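Local structure of translation initiation inhibitor (Streptococcus pyogenes, 2EWC) at residues Gly22-Leu27 / Asp115-Ser120; Asp37-Ile42 / Ile76-Lys81; Asp61-Met66 / Arg90-Lys95; Cys68-Val73 / Arg94-Thr99. The protein is of unknown function but belongs to the YjgF family and has been named a putative translation initiation inhibitor. All blocks are in the same frame, centred on the assembly; numbering follows the deposited sequence. Where two conformers were deposited one is given.

Contact 1 (Gly22-Leu27 / Asp115-Ser120); sequences GDFYYL and DGVAYS
Tyr-119 and Phe-24 bring their rings together on one face of an antiparallel strand pair. Tyr-119 CD1 lies 3.4 Å from Phe-24 CZ, over a face of the phenyl ring and toward its rim. The planes are 54° apart, an oblique meeting. With chi1 at 172° the tyrosine ring swings away from its own N, toward Phe-24 and Asp-23. A water lies 2.6 Å from Tyr-119 OH and donates to Asp-23 OD2; OD1 of that carboxylate accepts from His-122 N. On this face Phe-24 also meets Phe-24 of two neighbouring subunits, consistent with the trimer of the YjgF family.

Tyr-25 lies on the other face. It forms a hydrogen-bonded pair with Ala-118, and Ala-118 N donates to Tyr-25 O at 2.8 Å. Tyr-25 CB touches Ala-118 CB at 4.1 Å. Ala-118 O sits in plane at the tyrosine ring edge, and Tyr-25 CE2 meets Ser-120 CB at 3.9 Å. Leu-27 N donates to Gly-116 O at 2.9 Å, and Leu-27 CB packs 3.6 Å from Gly-116 O.

Strand 15-21 flanks strand 24-30, and strand 63-70 flanks strand 112-119. Helix 38-54 covers Leu-27 and Ala-118 through Met-49 and Leu-53.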
loop_
_atom_site.group_PDB
_atom_site.type_symbol
_atom_site.label_atom_id
_atom_site.label_comp_id
_atom_site.label_asym_id
_atom_site.label_seq_id
_atom_site.Cartn_x
_atom_site.Cartn_y
_atom_site.Cartn_z
ATOM N N GLY B 22 -3.361 20.028 -42.896
ATOM C CA GLY B 22 -1.999 19.500 -43.031
ATOM C C GLY B 22 -1.992 17.980 -43.082
ATOM O O GLY B 22 -2.594 17.394 -43.975
ATOM N N ASP B 23 -1.325 17.349 -42.109
ATOM C CA ASP B 23 -1.192 15.887 -42.062
ATOM C C ASP B 23 -2.310 15.210 -41.249
ATOM O O ASP B 23 -2.332 13.974 -41.137
ATOM C CB ASP B 23 0.179 15.497 -41.480
ATOM C CG ASP B 23 1.352 15.891 -42.390
ATOM O OD1 ASP B 23 1.162 16.036 -43.635
ATOM O OD2 ASP B 23 2.479 16.024 -41.850
ATOM N N PHE B 24 -3.213 16.013 -40.677
ATOM C CA PHE B 24 -4.260 15.508 -39.769
ATOM C C PHE B 24 -5.664 15.677 -40.307
ATOM O O PHE B 24 -5.945 16.628 -41.035
ATOM C CB PHE B 24 -4.116 16.138 -38.395
ATOM C CG PHE B 24 -2.903 15.640 -37.649
ATOM C CD1 PHE B 24 -2.990 14.529 -36.814
ATOM C CD2 PHE B 24 -1.657 16.228 -37.853
ATOM C CE1 PHE B 24 -1.860 14.045 -36.147
ATOM C CE2 PHE B 24 -0.521 15.744 -37.199
ATOM C CZ PHE B 24 -0.629 14.657 -36.338
ATOM N N TYR B 25 -6.527 14.706 -39.987
ATOM C CA TYR B 25 -7.875 14.668 -40.513
ATOM C C TYR B 25 -8.827 14.518 -39.357
ATOM O O TYR B 25 -8.675 13.594 -38.559
ATOM C CB TYR B 25 -8.038 13.514 -41.489
ATOM C CG TYR B 25 -7.132 13.627 -42.683
ATOM C CD1 TYR B 25 -7.617 14.103 -43.888
ATOM C CD2 TYR B 25 -5.774 13.299 -42.593
ATOM C CE1 TYR B 25 -6.781 14.232 -44.993
ATOM C CE2 TYR B 25 -4.928 13.428 -43.695
ATOM C CZ TYR B 25 -5.448 13.896 -44.885
ATOM O OH TYR B 25 -4.644 14.027 -45.980
ATOM N N TYR B 26 -9.787 15.430 -39.256
ATOM C CA TYR B 26 -10.727 15.454 -38.134
ATOM C C TYR B 26 -12.114 15.021 -38.593
ATOM O O TYR B 26 -12.721 15.656 -39.447
ATOM C CB TYR B 26 -10.785 16.850 -37.511
ATOM C CG TYR B 26 -9.475 17.215 -36.898
ATOM C CD1 TYR B 26 -9.261 17.035 -35.533
ATOM C CD2 TYR B 26 -8.416 17.683 -37.689
ATOM C CE1 TYR B 26 -8.042 17.313 -34.969
ATOM C CE2 TYR B 26 -7.198 17.970 -37.121
ATOM C CZ TYR B 26 -7.022 17.792 -35.761
ATOM O OH TYR B 26 -5.810 18.057 -35.176
ATOM N N LEU B 27 -12.599 13.936 -38.008
ATOM C CA LEU B 27 -13.922 13.396 -38.327
ATOM C C LEU B 27 -14.993 13.951 -37.400
ATOM O O LEU B 27 -14.859 13.900 -36.169
ATOM C CB LEU B 27 -13.899 11.870 -38.244
ATOM C CG LEU B 27 -13.089 11.147 -39.339
ATOM C CD1 LEU B 27 -12.131 10.089 -38.752
ATOM C CD2 LEU B 27 -14.039 10.524 -40.301
ATOM N N ASP B 115 -16.306 9.595 -33.125
ATOM C CA ASP B 115 -15.545 10.554 -33.900
ATOM C C ASP B 115 -14.074 10.182 -33.806
ATOM O O ASP B 115 -13.725 9.171 -33.195
ATOM C CB ASP B 115 -15.851 11.994 -33.454
ATOM C CG ASP B 115 -15.059 12.434 -32.224
ATOM O OD1 ASP B 115 -14.957 13.670 -31.996
ATOM O OD2 ASP B 115 -14.522 11.576 -31.483
ATOM N N GLY B 116 -13.194 10.970 -34.410
ATOM C CA GLY B 116 -11.772 10.668 -34.316
ATOM C C GLY B 116 -10.874 11.611 -35.076
ATOM O O GLY B 116 -11.343 12.542 -35.750
ATOM N N VAL B 117 -9.574 11.348 -34.942
ATOM C CA VAL B 117 -8.530 12.010 -35.687
ATOM C C VAL B 117 -7.813 10.924 -36.525
ATOM O O VAL B 117 -7.552 9.839 -36.029
ATOM C CB VAL B 117 -7.511 12.709 -34.719
ATOM C CG1 VAL B 117 -6.513 13.538 -35.497
ATOM C CG2 VAL B 117 -8.238 13.593 -33.667
ATOM N N ALA B 118 -7.516 11.218 -37.783
ATOM C CA ALA B 118 -6.659 10.357 -38.615
ATOM C C ALA B 118 -5.375 11.095 -39.057
ATOM O O ALA B 118 -5.292 12.322 -38.954
ATOM C CB ALA B 118 -7.435 9.841 -39.824
ATOM N N TYR B 119 -4.383 10.356 -39.561
ATOM C CA TYR B 119 -3.116 10.967 -39.926
ATOM C C TYR B 119 -2.571 10.380 -41.215
ATOM O O TYR B 119 -2.706 9.177 -41.471
ATOM C CB TYR B 119 -2.107 10.750 -38.808
ATOM C CG TYR B 119 -0.671 11.173 -39.110
ATOM C CD1 TYR B 119 -0.272 12.500 -38.948
ATOM C CD2 TYR B 119 0.290 10.243 -39.511
ATOM C CE1 TYR B 119 1.030 12.904 -39.179
ATOM C CE2 TYR B 119 1.629 10.641 -39.755
ATOM C CZ TYR B 119 1.975 11.989 -39.579
ATOM O OH TYR B 119 3.256 12.437 -39.802
ATOM N N SER B 120 -1.935 11.240 -42.004
ATOM C CA SER B 120 -1.259 10.835 -43.217
ATOM C C SER B 120 -0.216 11.894 -43.596
ATOM O O SER B 120 -0.561 13.011 -43.990
ATOM C CB SER B 120 -2.257 10.635 -44.350
ATOM O OG SER B 120 -1.608 10.045 -45.452
HETATM O O HOH W 1 3.558 15.033 -39.768
HETATM O O HOH W 2 -15.256 15.840 -33.786
HETATM O O HOH W 3 -12.360 14.850 -34.444
#

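Contact 2 (Asp37-Ile42 / Ile76-Lys81); sequences DIESQI and IPVMEK
Val-78 CG1 is the apolar centre, lying 3.8 Å from Ile-42 CD1. It also touches Glu-39 CA at 3.8 Å and Ile-38 CG2 at 4.2 Å. A chi1 of -180° places this methyl opposite the valine's own N and sends it toward helix 38-54. Ile-42 CD1 reaches further, to 3.9 Å from Met-79 CB; the two side chains cross at about a right angle. Met-79 is a selenomethionine. Its selenium end turns from the helix pair to the sheet, where it packs on Cys-68 and Phe-70. This is the helix layer of the alpha-beta fold of the YjgF family. Helices 38-54 and 76-87 lie on the same face of the sheet. The axes of their short segments approach to 9.6 Å, at 50°. Phe-112 of the sheet lies under Ile-38, Ile-42 and Met-79. Farther out, Glu-39 OE2 and Lys-81 NZ are 4.5 Å apart, too far for a salt bridge, though the charges may attract. Asp-37 is the N-cap of helix 38-54: its OD1 accepts from Ser-40 N.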
loop_
_atom_site.group_PDB
_atom_site.type_symbol
_atom_site.label_atom_id
_atom_site.label_comp_id
_atom_site.label_asym_id
_atom_site.label_seq_id
_atom_site.Cartn_x
_atom_site.Cartn_y
_atom_site.Cartn_z
ATOM N N ASP B 37 -29.938 -2.433 -33.541
ATOM C CA ASP B 37 -29.366 -2.798 -32.233
ATOM C C ASP B 37 -27.934 -2.274 -32.021
ATOM O O ASP B 37 -27.270 -1.882 -32.966
ATOM C CB ASP B 37 -29.471 -4.321 -31.987
ATOM C CG ASP B 37 -28.614 -5.151 -32.947
ATOM O OD1 ASP B 37 -27.653 -4.646 -33.562
ATOM O OD2 ASP B 37 -28.892 -6.358 -33.078
ATOM N N ILE B 38 -27.456 -2.276 -30.777
ATOM C CA ILE B 38 -26.139 -1.685 -30.496
ATOM C C ILE B 38 -25.026 -2.148 -31.455
ATOM O O ILE B 38 -24.321 -1.314 -31.976
ATOM C CB ILE B 38 -25.691 -1.820 -29.006
ATOM C CG1 ILE B 38 -24.357 -1.101 -28.784
ATOM C CG2 ILE B 38 -25.674 -3.325 -28.545
ATOM C CD1 ILE B 38 -24.409 0.452 -28.955
ATOM N N GLU B 39 -24.890 -3.456 -31.691
ATOM C CA GLU B 39 -23.806 -3.956 -32.546
ATOM C C GLU B 39 -23.909 -3.353 -33.950
ATOM O O GLU B 39 -22.901 -2.929 -34.524
ATOM C CB GLU B 39 -23.794 -5.492 -32.601
ATOM C CG GLU B 39 -22.517 -6.101 -33.177
ATOM C CD GLU B 39 -22.597 -7.630 -33.271
ATOM O OE1 GLU B 39 -22.569 -8.160 -34.406
ATOM O OE2 GLU B 39 -22.727 -8.306 -32.209
ATOM N N SER B 40 -25.132 -3.302 -34.481
ATOM C CA SER B 40 -25.386 -2.757 -35.817
ATOM C C SER B 40 -25.114 -1.255 -35.910
ATOM O O SER B 40 -24.674 -0.771 -36.955
ATOM C CB SER B 40 -26.815 -3.052 -36.265
ATOM O OG SER B 40 -27.108 -4.436 -36.162
ATOM N N GLN B 41 -25.380 -0.520 -34.829
ATOM C CA GLN B 41 -25.146 0.938 -34.828
ATOM C C GLN B 41 -23.673 1.223 -34.729
ATOM O O GLN B 41 -23.208 2.208 -35.272
ATOM C CB GLN B 41 -25.916 1.657 -33.716
ATOM C CG GLN B 41 -27.396 1.645 -33.950
ATOM C CD GLN B 41 -28.132 2.636 -33.101
ATOM O OE1 GLN B 41 -27.557 3.606 -32.609
ATOM N NE2 GLN B 41 -29.423 2.406 -32.924
ATOM N N ILE B 42 -22.953 0.353 -34.022
ATOM C CA ILE B 42 -21.508 0.438 -33.943
ATOM C C ILE B 42 -20.880 0.179 -35.326
ATOM O O ILE B 42 -20.059 0.984 -35.784
ATOM C CB ILE B 42 -20.920 -0.499 -32.866
ATOM C CG1 ILE B 42 -21.388 -0.046 -31.462
ATOM C CG2 ILE B 42 -19.369 -0.509 -32.957
ATOM C CD1 ILE B 42 -21.177 -1.080 -30.368
ATOM N N ILE B 76 -19.343 -1.041 -24.095
ATOM C CA ILE B 76 -17.930 -1.075 -24.528
ATOM C C ILE B 76 -17.462 -2.460 -25.043
ATOM O O ILE B 76 -16.832 -2.511 -26.081
ATOM C CB ILE B 76 -16.964 -0.536 -23.445
ATOM C CG1 ILE B 76 -16.958 1.001 -23.433
ATOM C CG2 ILE B 76 -15.502 -0.988 -23.683
ATOM C CD1 ILE B 76 -16.368 1.541 -22.157
ATOM N N PRO B 77 -17.755 -3.574 -24.322
ATOM C CA PRO B 77 -17.346 -4.887 -24.877
ATOM C C PRO B 77 -17.960 -5.227 -26.252
ATOM O O PRO B 77 -17.338 -5.943 -27.043
ATOM C CB PRO B 77 -17.823 -5.916 -23.825
ATOM C CG PRO B 77 -18.091 -5.150 -22.576
ATOM C CD PRO B 77 -18.402 -3.705 -23.000
ATOM N N VAL B 78 -19.167 -4.739 -26.535
ATOM C CA VAL B 78 -19.761 -4.934 -27.863
ATOM C C VAL B 78 -18.880 -4.198 -28.863
ATOM O O VAL B 78 -18.534 -4.752 -29.891
ATOM C CB VAL B 78 -21.222 -4.420 -27.952
ATOM C CG1 VAL B 78 -21.805 -4.652 -29.370
ATOM C CG2 VAL B 78 -22.114 -5.083 -26.861
HETATM N N MSE B 79 -18.513 -2.953 -28.553
HETATM C CA MSE B 79 -17.665 -2.178 -29.457
HETATM C C MSE B 79 -16.278 -2.812 -29.623
HETATM O O MSE B 79 -15.733 -2.813 -30.723
HETATM C CB MSE B 79 -17.538 -0.703 -29.016
HETATM C CG MSE B 79 -16.616 0.158 -29.955
HETATM SE SE MSE B 79 -16.150 1.810 -29.362
HETATM C CE MSE B 79 -15.250 1.359 -27.855
ATOM N N GLU B 80 -15.711 -3.306 -28.522
ATOM C CA GLU B 80 -14.377 -3.894 -28.534
ATOM C C GLU B 80 -14.280 -5.106 -29.449
ATOM O O GLU B 80 -13.259 -5.273 -30.136
ATOM C CB GLU B 80 -13.945 -4.290 -27.129
ATOM C CG GLU B 80 -13.461 -3.096 -26.331
ATOM C CD GLU B 80 -12.952 -3.485 -24.963
ATOM O OE1 GLU B 80 -13.143 -4.650 -24.552
ATOM O OE2 GLU B 80 -12.358 -2.617 -24.297
ATOM N N LYS B 81 -15.330 -5.938 -29.450
ATOM C CA LYS B 81 -15.438 -7.079 -30.369
ATOM C C LYS B 81 -15.419 -6.610 -31.830
ATOM O O LYS B 81 -14.742 -7.192 -32.674
ATOM C CB LYS B 81 -16.723 -7.894 -30.102
ATOM C CG LYS B 81 -16.945 -9.036 -31.104
ATOM C CD LYS B 81 -18.305 -9.793 -30.933
ATOM C CE LYS B 81 -18.396 -10.920 -31.993
ATOM N NZ LYS B 81 -19.696 -11.659 -32.019
#

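Contact 3 (Asp61-Met66 / Arg90-Lys95); sequences DAVVQM and RYPARK
Gln-65 pairs with Ala-93, and Met-66 with Arg-94, in the two parallel strands of a beta-alpha-beta unit whose connection is helix 76-87. Three backbone hydrogen bonds join them. Ala-93 N donates to Val-64 O at 3.0 Å. Met-66 N donates to Ala-93 O, and Lys-95 N to Met-66 O. The first two are bent, 138° and 137° at the hydrogen; the third is straighter. On the far side of strand 63-70, Val-64 and Gln-65 both face Val-117 and form a classic beta bulge.

Apolar contact centres on Pro-92. Its CB lies 4.1 Å from Val-63 CG1, and its CG lies 4.0 Å from CE of Met-66, a selenomethionine. The chain of Met-66 bends at its third torsion (38°), and its terminal methyl meets the proline there. Phe-87 of the connecting helix packs on both residues.

Charged groups frame the contact. Lys-95 NZ is held by Asp-67 of its own chain and by Asp-67 and Asp-115 of a neighbouring subunit. Gln-65 NE2 also donates to Asp-67 OD1 of its own chain. At the other end, Asp-61 and Arg-90 make no salt bridge. Asp-61 OD2 lies well out of the guanidinium plane and touches Arg-90 CD at 3.5 Å.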
loop_
_atom_site.group_PDB
_atom_site.type_symbol
_atom_site.label_atom_id
_atom_site.label_comp_id
_atom_site.label_asym_id
_atom_site.label_seq_id
_atom_site.Cartn_x
_atom_site.Cartn_y
_atom_site.Cartn_z
ATOM N N ASP B 61 -6.585 2.064 -40.774
ATOM C CA ASP B 61 -5.171 2.000 -40.389
ATOM C C ASP B 61 -4.603 3.426 -40.146
ATOM O O ASP B 61 -3.613 3.570 -39.440
ATOM C CB ASP B 61 -4.317 1.293 -41.455
ATOM C CG ASP B 61 -4.283 -0.264 -41.323
ATOM O OD1 ASP B 61 -5.119 -0.910 -40.619
ATOM O OD2 ASP B 61 -3.393 -0.852 -41.987
ATOM N N ALA B 62 -5.217 4.462 -40.731
ATOM C CA ALA B 62 -4.760 5.848 -40.510
ATOM C C ALA B 62 -5.336 6.469 -39.253
ATOM O O ALA B 62 -4.908 7.544 -38.852
ATOM C CB ALA B 62 -5.087 6.717 -41.704
ATOM N N VAL B 63 -6.298 5.810 -38.608
ATOM C CA VAL B 63 -6.940 6.446 -37.457
ATOM C C VAL B 63 -6.077 6.378 -36.193
ATOM O O VAL B 63 -5.665 5.301 -35.771
ATOM C CB VAL B 63 -8.345 5.889 -37.201
ATOM C CG1 VAL B 63 -8.992 6.610 -35.980
ATOM C CG2 VAL B 63 -9.205 6.100 -38.431
ATOM N N VAL B 64 -5.798 7.543 -35.608
ATOM C CA VAL B 64 -4.906 7.643 -34.457
ATOM C C VAL B 64 -5.640 7.780 -33.122
ATOM O O VAL B 64 -5.116 7.351 -32.083
ATOM C CB VAL B 64 -3.816 8.771 -34.615
ATOM C CG1 VAL B 64 -2.959 8.530 -35.866
ATOM C CG2 VAL B 64 -4.420 10.180 -34.647
ATOM N N GLN B 65 -6.847 8.339 -33.145
ATOM C CA GLN B 65 -7.584 8.608 -31.899
ATOM C C GLN B 65 -9.076 8.594 -32.178
ATOM O O GLN B 65 -9.504 9.044 -33.229
ATOM C CB GLN B 65 -7.155 9.952 -31.255
ATOM C CG GLN B 65 -7.549 10.090 -29.781
ATOM C CD GLN B 65 -8.985 10.580 -29.604
ATOM O OE1 GLN B 65 -9.533 11.219 -30.499
ATOM N NE2 GLN B 65 -9.598 10.280 -28.445
HETATM N N MSE B 66 -9.855 8.068 -31.236
HETATM C CA MSE B 66 -11.293 7.877 -31.430
HETATM C C MSE B 66 -11.986 8.183 -30.122
HETATM O O MSE B 66 -11.560 7.701 -29.086
HETATM C CB MSE B 66 -11.560 6.417 -31.780
HETATM C CG MSE B 66 -12.408 6.184 -33.015
HETATM SE SE MSE B 66 -12.381 4.481 -33.663
HETATM C CE MSE B 66 -12.350 3.523 -32.179
ATOM N N ARG B 90 -4.411 -3.227 -35.695
ATOM C CA ARG B 90 -3.940 -1.838 -35.657
ATOM C C ARG B 90 -4.996 -0.894 -35.079
ATOM O O ARG B 90 -5.953 -0.512 -35.765
ATOM C CB ARG B 90 -3.470 -1.399 -37.049
ATOM C CG ARG B 90 -2.215 -2.133 -37.510
ATOM C CD ARG B 90 -1.927 -1.921 -38.976
ATOM N NE ARG B 90 -0.919 -2.854 -39.478
ATOM C CZ ARG B 90 -1.194 -4.059 -39.970
ATOM N NH1 ARG B 90 -2.455 -4.492 -40.013
ATOM N NH2 ARG B 90 -0.216 -4.846 -40.425
ATOM N N TYR B 91 -4.821 -0.533 -33.800
ATOM C CA TYR B 91 -5.847 0.195 -33.033
ATOM C C TYR B 91 -5.434 1.618 -32.693
ATOM O O TYR B 91 -4.259 1.875 -32.474
ATOM C CB TYR B 91 -6.203 -0.560 -31.739
ATOM C CG TYR B 91 -6.418 -2.055 -31.948
ATOM C CD1 TYR B 91 -7.479 -2.518 -32.729
ATOM C CD2 TYR B 91 -5.540 -2.993 -31.399
ATOM C CE1 TYR B 91 -7.672 -3.873 -32.954
ATOM C CE2 TYR B 91 -5.728 -4.369 -31.611
ATOM C CZ TYR B 91 -6.801 -4.791 -32.386
ATOM O OH TYR B 91 -7.000 -6.125 -32.618
ATOM N N PRO B 92 -6.405 2.557 -32.669
ATOM C CA PRO B 92 -6.160 3.914 -32.174
ATOM C C PRO B 92 -6.169 4.022 -30.638
ATOM O O PRO B 92 -6.648 3.108 -29.937
ATOM C CB PRO B 92 -7.321 4.704 -32.752
ATOM C CG PRO B 92 -8.434 3.718 -32.807
ATOM C CD PRO B 92 -7.786 2.401 -33.164
ATOM N N ALA B 93 -5.600 5.117 -30.126
ATOM C CA ALA B 93 -5.855 5.530 -28.743
ATOM C C ALA B 93 -7.343 5.852 -28.680
ATOM O O ALA B 93 -7.907 6.336 -29.665
ATOM C CB ALA B 93 -5.053 6.743 -28.398
ATOM N N ARG B 94 -7.994 5.575 -27.554
ATOM C CA ARG B 94 -9.390 5.970 -27.436
ATOM C C ARG B 94 -9.811 6.393 -26.042
ATOM O O ARG B 94 -9.081 6.215 -25.059
ATOM C CB ARG B 94 -10.331 4.867 -27.956
ATOM C CG ARG B 94 -10.676 3.850 -26.920
ATOM C CD ARG B 94 -11.851 2.966 -27.331
ATOM N NE ARG B 94 -11.351 1.729 -27.920
ATOM C CZ ARG B 94 -11.274 0.554 -27.298
ATOM N NH1 ARG B 94 -11.687 0.391 -26.045
ATOM N NH2 ARG B 94 -10.784 -0.476 -27.957
ATOM N N LYS B 95 -11.013 6.946 -25.975
ATOM C CA LYS B 95 -11.737 7.032 -24.724
ATOM C C LYS B 95 -13.219 6.815 -25.020
ATOM O O LYS B 95 -13.657 7.008 -26.161
ATOM C CB LYS B 95 -11.489 8.383 -24.033
ATOM C CG LYS B 95 -12.025 9.569 -24.740
ATOM C CD LYS B 95 -12.123 10.734 -23.724
ATOM C CE LYS B 95 -12.479 12.048 -24.388
ATOM N NZ LYS B 95 -11.414 12.398 -25.385
#

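Contact 4 (Cys68-Val73 / Arg94-Thr99); sequences CLFRDV and RKSIQT
Gln-98 reaches across to Val-73, its OE1 accepting from Val-73 N at 2.9 Å. The bond is nearly straight (170°) and uses a lone pair in the amide plane. Its chi1 (-174°) brings CG to 3.3 Å from Arg-71 O, and the extended chain then carries OE1 on to Val-73 N. A water lies within hydrogen-bonding distance of OE1 and Asp-72 OD1. Gln-98 NE2 bonds Glu-100, and Asp-72 OD2 bonds Gly-106 N, both of one neighbouring subunit. Leu-69 and Ile-97 lie side by side, with Leu-69 CD2 3.9 Å from Ile-97 CB. Thr-99 turns CG2 to Leu-69 CB; its OG1 accepts from Gln-98 N of another neighbouring subunit. Phe-70 offers its ring edge to Ile-97 O. Four backbone hydrogen bonds link Cys-68 and Phe-70 to Lys-95, Ile-97 and Thr-99. These are the parallel strands of a beta-alpha-beta unit. Strand 93-98 is one of two edge strands within the chain, with 63-70 and then 112-119 inside it. The connecting helix 76-87 covers the face of Cys-68, Phe-70 and Ser-96.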
loop_
_atom_site.group_PDB
_atom_site.type_symbol
_atom_site.label_atom_id
_atom_site.label_comp_id
_atom_site.label_asym_id
_atom_site.label_seq_id
_atom_site.Cartn_x
_atom_site.Cartn_y
_atom_site.Cartn_z
ATOM N N CYS B 68 -15.588 7.559 -28.341
ATOM C CA CYS B 68 -16.788 6.732 -28.549
ATOM C C CYS B 68 -17.888 7.162 -27.604
ATOM O O CYS B 68 -17.681 7.212 -26.387
ATOM C CB CYS B 68 -16.461 5.256 -28.351
ATOM S SG CYS B 68 -14.892 4.764 -29.156
ATOM N N LEU B 69 -19.049 7.508 -28.153
ATOM C CA LEU B 69 -20.143 8.025 -27.323
ATOM C C LEU B 69 -21.253 6.975 -27.219
ATOM O O LEU B 69 -21.797 6.554 -28.233
ATOM C CB LEU B 69 -20.714 9.335 -27.901
ATOM C CG LEU B 69 -19.818 10.577 -28.098
ATOM C CD1 LEU B 69 -20.638 11.798 -28.578
ATOM C CD2 LEU B 69 -19.066 10.945 -26.849
ATOM N N PHE B 70 -21.617 6.593 -25.998
ATOM C CA PHE B 70 -22.602 5.535 -25.793
ATOM C C PHE B 70 -23.767 6.085 -24.985
ATOM O O PHE B 70 -23.559 6.811 -24.000
ATOM C CB PHE B 70 -22.034 4.394 -24.946
ATOM C CG PHE B 70 -20.928 3.590 -25.594
ATOM C CD1 PHE B 70 -21.209 2.347 -26.181
ATOM C CD2 PHE B 70 -19.610 4.022 -25.531
ATOM C CE1 PHE B 70 -20.214 1.588 -26.760
ATOM C CE2 PHE B 70 -18.585 3.256 -26.100
ATOM C CZ PHE B 70 -18.886 2.041 -26.729
ATOM N N ARG B 71 -24.982 5.691 -25.340
ATOM C CA ARG B 71 -26.107 5.925 -24.437
ATOM C C ARG B 71 -25.940 5.058 -23.159
ATOM O O ARG B 71 -26.340 5.473 -22.065
ATOM C CB ARG B 71 -27.430 5.604 -25.148
ATOM C CG ARG B 71 -28.680 5.921 -24.345
ATOM C CD ARG B 71 -29.941 5.637 -25.185
ATOM N NE ARG B 71 -30.085 6.547 -26.335
ATOM C CZ ARG B 71 -30.588 7.781 -26.290
ATOM N NH1 ARG B 71 -31.012 8.307 -25.128
ATOM N NH2 ARG B 71 -30.692 8.485 -27.426
ATOM N N ASP B 72 -25.355 3.863 -23.328
ATOM C CA ASP B 72 -25.052 2.914 -22.242
ATOM C C ASP B 72 -23.590 2.492 -22.400
ATOM O O ASP B 72 -23.294 1.625 -23.225
ATOM C CB ASP B 72 -25.979 1.663 -22.291
ATOM C CG ASP B 72 -25.714 0.663 -21.134
ATOM O OD1 ASP B 72 -24.799 0.900 -20.310
ATOM O OD2 ASP B 72 -26.430 -0.374 -21.030
ATOM N N VAL B 73 -22.699 3.092 -21.612
ATOM C CA VAL B 73 -21.263 2.845 -21.732
ATOM C C VAL B 73 -20.880 1.379 -21.436
ATOM O O VAL B 73 -19.825 0.910 -21.859
ATOM C CB VAL B 73 -20.445 3.842 -20.861
ATOM C CG1 VAL B 73 -20.548 3.503 -19.369
ATOM C CG2 VAL B 73 -18.993 3.903 -21.331
ATOM N N ARG B 94 -7.994 5.575 -27.554
ATOM C CA ARG B 94 -9.390 5.970 -27.436
ATOM C C ARG B 94 -9.811 6.393 -26.042
ATOM O O ARG B 94 -9.081 6.215 -25.059
ATOM C CB ARG B 94 -10.331 4.867 -27.956
ATOM C CG ARG B 94 -10.676 3.850 -26.920
ATOM C CD ARG B 94 -11.851 2.966 -27.331
ATOM N NE ARG B 94 -11.351 1.729 -27.920
ATOM C CZ ARG B 94 -11.274 0.554 -27.298
ATOM N NH1 ARG B 94 -11.687 0.391 -26.045
ATOM N NH2 ARG B 94 -10.784 -0.476 -27.957
ATOM N N LYS B 95 -11.013 6.946 -25.975
ATOM C CA LYS B 95 -11.737 7.032 -24.724
ATOM C C LYS B 95 -13.219 6.815 -25.020
ATOM O O LYS B 95 -13.657 7.008 -26.161
ATOM C CB LYS B 95 -11.489 8.383 -24.033
ATOM C CG LYS B 95 -12.025 9.569 -24.740
ATOM C CD LYS B 95 -12.123 10.734 -23.724
ATOM C CE LYS B 95 -12.479 12.048 -24.388
ATOM N NZ LYS B 95 -11.414 12.398 -25.385
ATOM N N SER B 96 -13.971 6.401 -24.006
ATOM C CA SER B 96 -15.409 6.175 -24.146
ATOM C C SER B 96 -16.156 7.048 -23.118
ATOM O O SER B 96 -15.662 7.289 -22.016
ATOM C CB SER B 96 -15.733 4.696 -23.904
ATOM O OG SER B 96 -15.066 3.888 -24.871
ATOM N N ILE B 97 -17.331 7.530 -23.491
ATOM C CA ILE B 97 -18.123 8.450 -22.657
ATOM C C ILE B 97 -19.582 8.015 -22.754
ATOM O O ILE B 97 -20.048 7.608 -23.820
ATOM C CB ILE B 97 -17.980 9.891 -23.202
ATOM C CG1 ILE B 97 -16.598 10.434 -22.903
ATOM C CG2 ILE B 97 -19.038 10.890 -22.650
ATOM C CD1 ILE B 97 -16.192 11.437 -23.996
ATOM N N GLN B 98 -20.307 8.105 -21.651
ATOM C CA GLN B 98 -21.747 7.921 -21.695
ATOM C C GLN B 98 -22.386 9.290 -21.806
ATOM O O GLN B 98 -22.039 10.196 -21.063
ATOM C CB GLN B 98 -22.256 7.204 -20.449
ATOM C CG GLN B 98 -23.751 6.845 -20.518
ATOM C CD GLN B 98 -24.166 5.858 -19.433
ATOM O OE1 GLN B 98 -23.791 4.684 -19.468
ATOM N NE2 GLN B 98 -24.948 6.333 -18.462
ATOM N N THR B 99 -23.313 9.452 -22.734
ATOM C CA THR B 99 -23.995 10.735 -22.880
ATOM C C THR B 99 -25.422 10.519 -23.402
ATOM O O THR B 99 -25.725 9.527 -24.086
ATOM C CB THR B 99 -23.184 11.706 -23.792
ATOM O OG1 THR B 99 -23.885 12.959 -23.941
ATOM C CG2 THR B 99 -22.957 11.065 -25.180
HETATM O O HOH W 4 -25.918 2.991 -18.419
#

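Overall arrangement
Contacts 1, 3 and 4 lie on one six-stranded mixed sheet, and contact 2 joins the two helices on one face of it. Contact 1 joins distant parts of the chain, and the other three are nested within its loop. Strand 63-70, helix 76-87 and strand 93-98 follow one another, and contact 2 interleaves with contacts 3 and 4. The centres of contacts 1 and 3 are about 10 Å apart; they touch where strands 112-119 and 63-70 run side by side. Contacts 3 and 4 share two strands, with centres about 15 Å apart. Contact 2 touches contact 4 through Met-79 and Cys-68, centres about 11 Å apart. The centres of contacts 1 and 2 are about 23 Å apart. All four regions also border subunit interfaces.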